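PDB 5A04: aldose-aldose oxidoreductase from Caulobacter crescentus, which probably oxidises one aldose while reducing another, using a tightly held NADP(H) cofactor that stays in the enzyme. Local coordinates for residues Phe163-Gly166 and Trp171-Asn174. Numbering follows the deposited sequence.
Sequences FTIG and WRLN. With NDP (NADPH dihydro-nicotinamide-adenine-dinucleotide phosphate), chain G; BGC (beta-D-glucopyranose), chain H; SO4 (sulfate ion), chain J.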
loop_
_atom_site.group_PDB
_atom_site.type_symbol
_atom_site.label_atom_id
_atom_site.label_comp_id
_atom_site.label_asym_id
_atom_site.label_seq_id
_atom_site.Cartn_x
_atom_site.Cartn_y
_atom_site.Cartn_z
ATOM N N PHE A 163 0.720 -14.664 1.685
ATOM C CA PHE A 163 0.372 -15.788 0.824
ATOM C C PHE A 163 -0.840 -16.481 1.417
ATOM O O PHE A 163 -1.162 -16.303 2.587
ATOM C CB PHE A 163 1.544 -16.762 0.629
ATOM C CG PHE A 163 1.927 -17.546 1.863
ATOM C CD1 PHE A 163 2.779 -17.004 2.814
ATOM C CD2 PHE A 163 1.474 -18.851 2.035
ATOM C CE1 PHE A 163 3.147 -17.741 3.933
ATOM C CE2 PHE A 163 1.834 -19.593 3.157
ATOM C CZ PHE A 163 2.673 -19.035 4.100
ATOM N N THR A 164 -1.538 -17.243 0.591
ATOM C CA THR A 164 -2.727 -17.935 1.047
ATOM C C THR A 164 -2.315 -19.228 1.710
ATOM O O THR A 164 -2.095 -20.231 1.039
ATOM C CB THR A 164 -3.683 -18.212 -0.126
ATOM O OG1 THR A 164 -2.932 -18.757 -1.218
ATOM C CG2 THR A 164 -4.314 -16.922 -0.587
ATOM N N ILE A 165 -2.190 -19.204 3.034
ATOM C CA ILE A 165 -1.684 -20.365 3.750
ATOM C C ILE A 165 -2.731 -21.490 3.735
ATOM O O ILE A 165 -3.929 -21.230 3.644
ATOM C CB ILE A 165 -1.280 -19.977 5.198
ATOM C CG1 ILE A 165 -0.370 -21.052 5.814
ATOM C CG2 ILE A 165 -2.506 -19.651 6.047
ATOM C CD1 ILE A 165 0.336 -20.580 7.090
ATOM N N GLY A 166 -2.272 -22.739 3.792
ATOM C CA GLY A 166 -3.169 -23.871 3.600
ATOM C C GLY A 166 -3.532 -24.678 4.836
ATOM O O GLY A 166 -4.471 -24.341 5.563
ATOM N N TRP A 171 2.754 -25.904 11.700
ATOM C CA TRP A 171 3.289 -25.176 12.861
ATOM C C TRP A 171 3.117 -23.663 12.735
ATOM O O TRP A 171 2.979 -22.980 13.746
ATOM C CB TRP A 171 4.763 -25.520 13.117
ATOM C CG TRP A 171 5.739 -25.041 12.090
ATOM C CD1 TRP A 171 6.297 -25.790 11.088
ATOM C CD2 TRP A 171 6.303 -23.728 11.972
ATOM N NE1 TRP A 171 7.158 -25.021 10.348
ATOM C CE2 TRP A 171 7.171 -23.748 10.853
ATOM C CE3 TRP A 171 6.144 -22.529 12.683
ATOM C CZ2 TRP A 171 7.881 -22.624 10.440
ATOM C CZ3 TRP A 171 6.842 -21.408 12.267
ATOM C CH2 TRP A 171 7.708 -21.464 11.155
ATOM N N ARG A 172 3.085 -23.126 11.513
ATOM C CA ARG A 172 2.895 -21.676 11.362
ATOM C C ARG A 172 1.575 -21.171 11.945
ATOM O O ARG A 172 1.451 -19.987 12.257
ATOM C CB ARG A 172 2.988 -21.270 9.883
ATOM C CG ARG A 172 4.420 -21.135 9.364
ATOM C CD ARG A 172 4.424 -20.898 7.852
ATOM N NE ARG A 172 5.778 -20.691 7.326
ATOM C CZ ARG A 172 6.630 -21.670 7.027
ATOM N NH1 ARG A 172 6.287 -22.943 7.207
ATOM N NH2 ARG A 172 7.828 -21.372 6.532
ATOM N N LEU A 173 0.591 -22.057 12.092
ATOM C CA LEU A 173 -0.733 -21.653 12.574
ATOM C C LEU A 173 -0.939 -22.072 14.026
ATOM O O LEU A 173 -2.041 -21.996 14.560
ATOM C CB LEU A 173 -1.823 -22.249 11.676
ATOM C CG LEU A 173 -1.694 -21.673 10.255
ATOM C CD1 LEU A 173 -2.687 -22.322 9.313
ATOM C CD2 LEU A 173 -1.902 -20.158 10.264
ATOM N N ASN A 174 0.146 -22.514 14.643
ATOM C CA ASN A 174 0.162 -22.922 16.042
ATOM C C ASN A 174 0.952 -21.897 16.861
ATOM O O ASN A 174 2.139 -21.704 16.618
ATOM C CB ASN A 174 0.778 -24.316 16.156
ATOM C CG ASN A 174 0.863 -24.798 17.591
ATOM O OD1 ASN A 174 1.806 -24.480 18.305
ATOM N ND2 ASN A 174 -0.134 -25.561 18.018
HETATM P PA NDP G . 9.112 -26.971 7.776
HETATM O O1A NDP G . 7.950 -27.308 8.645
HETATM O O2A NDP G . 9.030 -27.274 6.306
HETATM O O5B NDP G . 10.482 -27.671 8.356
HETATM C C5B NDP G . 10.582 -27.414 9.728
HETATM C C4B NDP G . 11.567 -28.465 10.259
HETATM O O4B NDP G . 11.999 -28.135 11.581
HETATM C C3B NDP G . 10.868 -29.842 10.340
HETATM O O3B NDP G . 10.942 -30.522 9.128
HETATM C C2B NDP G . 11.778 -30.562 11.343
HETATM O O2B NDP G . 12.879 -31.000 10.796
HETATM C C1B NDP G . 12.216 -29.350 12.272
HETATM N N9A NDP G . 11.492 -29.334 13.546
HETATM C C8A NDP G . 12.042 -29.432 14.820
HETATM N N7A NDP G . 11.114 -29.413 15.797
HETATM C C5A NDP G . 9.898 -29.297 15.119
HETATM C C6A NDP G . 8.568 -29.220 15.573
HETATM N N6A NDP G . 8.291 -29.258 16.922
HETATM N N1A NDP G . 7.520 -29.107 14.701
HETATM C C2A NDP G . 7.877 -29.073 13.363
HETATM N N3A NDP G . 9.084 -29.128 12.788
HETATM C C4A NDP G . 10.106 -29.248 13.706
HETATM O O3 NDP G . 9.226 -25.335 8.031
HETATM P PN NDP G . 10.043 -24.480 6.912
HETATM O O1N NDP G . 11.349 -25.068 6.563
HETATM O O2N NDP G . 9.133 -23.777 5.930
HETATM O O5D NDP G . 10.460 -23.096 7.912
HETATM C C5D NDP G . 11.393 -23.397 8.913
HETATM C C4D NDP G . 12.077 -22.060 9.313
HETATM O O4D NDP G . 12.625 -21.445 8.106
HETATM C C3D NDP G . 11.039 -21.023 9.884
HETATM O O3D NDP G . 11.668 -20.213 10.894
HETATM C C2D NDP G . 10.711 -20.150 8.681
HETATM O O2D NDP G . 10.394 -18.819 9.053
HETATM C C1D NDP G . 12.098 -20.147 7.947
HETATM N N1N NDP G . 11.909 -19.956 6.507
HETATM C C2N NDP G . 12.609 -18.961 5.843
HETATM C C3N NDP G . 12.441 -18.814 4.495
HETATM C C7N NDP G . 13.174 -17.763 3.791
HETATM O O7N NDP G . 12.937 -17.475 2.603
HETATM N N7N NDP G . 14.174 -17.068 4.465
HETATM C C4N NDP G . 11.529 -19.684 3.702
HETATM C C5N NDP G . 10.804 -20.679 4.504
HETATM C C6N NDP G . 11.005 -20.794 5.816
HETATM P P2B NDP G . 13.463 -32.546 11.285
HETATM O O1X NDP G . 13.505 -32.361 12.785
HETATM O O2X NDP G . 12.359 -33.403 10.746
HETATM O O3X NDP G . 14.810 -32.624 10.572
HETATM C C2 BGC H . 8.255 -17.690 4.726
HETATM C C3 BGC H . 7.484 -18.655 3.815
HETATM C C4 BGC H . 7.155 -17.984 2.513
HETATM C C5 BGC H . 8.394 -17.370 1.880
HETATM C C6 BGC H . 7.969 -16.502 0.667
HETATM C C1 BGC H . 9.430 -17.263 3.967
HETATM O O1 BGC H . 10.279 -16.470 4.796
HETATM O O2 BGC H . 8.615 -18.374 5.920
HETATM O O3 BGC H . 6.302 -19.027 4.506
HETATM O O4 BGC H . 6.579 -18.931 1.626
HETATM O O5 BGC H . 9.058 -16.530 2.796
HETATM O O6 BGC H . 9.121 -16.067 -0.067
HETATM S S SO4 J . 0.436 -24.882 2.622
HETATM O O1 SO4 J . 0.437 -23.756 3.558
HETATM O O2 SO4 J . -0.248 -24.472 1.391
HETATM O O3 SO4 J . 1.817 -25.248 2.316
HETATM O O4 SO4 J . -0.264 -26.035 3.205
#
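I165 touches R172 and L173 through its CD1, just beyond the point where the loop passes the glucose. There F163 turns its ring so that CE1 comes within 3.5 Å of glucose O3, while the R172 guanidinium reaches the same sugar and the cofactor with its edge. Edge-to-face packing with Y243 also holds the F163 ring. T164 faces elsewhere, its N bonded to N246 and its side chain packing on P255 of the second subunit. With CG1 anti to the backbone N (chi1 -163°), the extended chain of I165 carries CD1 to R172 CB at 3.9 Å, across the base of the arginine, and tip to tip onto L173 CD2 at the same distance. No hydrogen bond joins the two segments; what passes between them directly is apolar. G166 turns its N to a sulfate, probably from the crystallisation liquor, with O1 2.9 Å away.

Beyond I165, R172 runs extended from CG to NE, one guanidinium face against W171 CZ2. In the guanidinium plane NH2 donates to cofactor O2N at 2.8 Å and, almost straight (176°), to glucose O2 at 3.2 Å; NE pairs with D185, which also bonds the glucose. Replacing R172 by alanine would probably leave D185 without this salt-bridge mate and the sugar less firmly placed. W171 NE1 is shared between O1A and O3 of the diphosphate, at 3.0 Å from O1A. The loop between strand 156-162 and helix 175-178 thus lines the active-site pocket between the Rossmann and C-terminal alpha/beta domains of this oxidoreductase family.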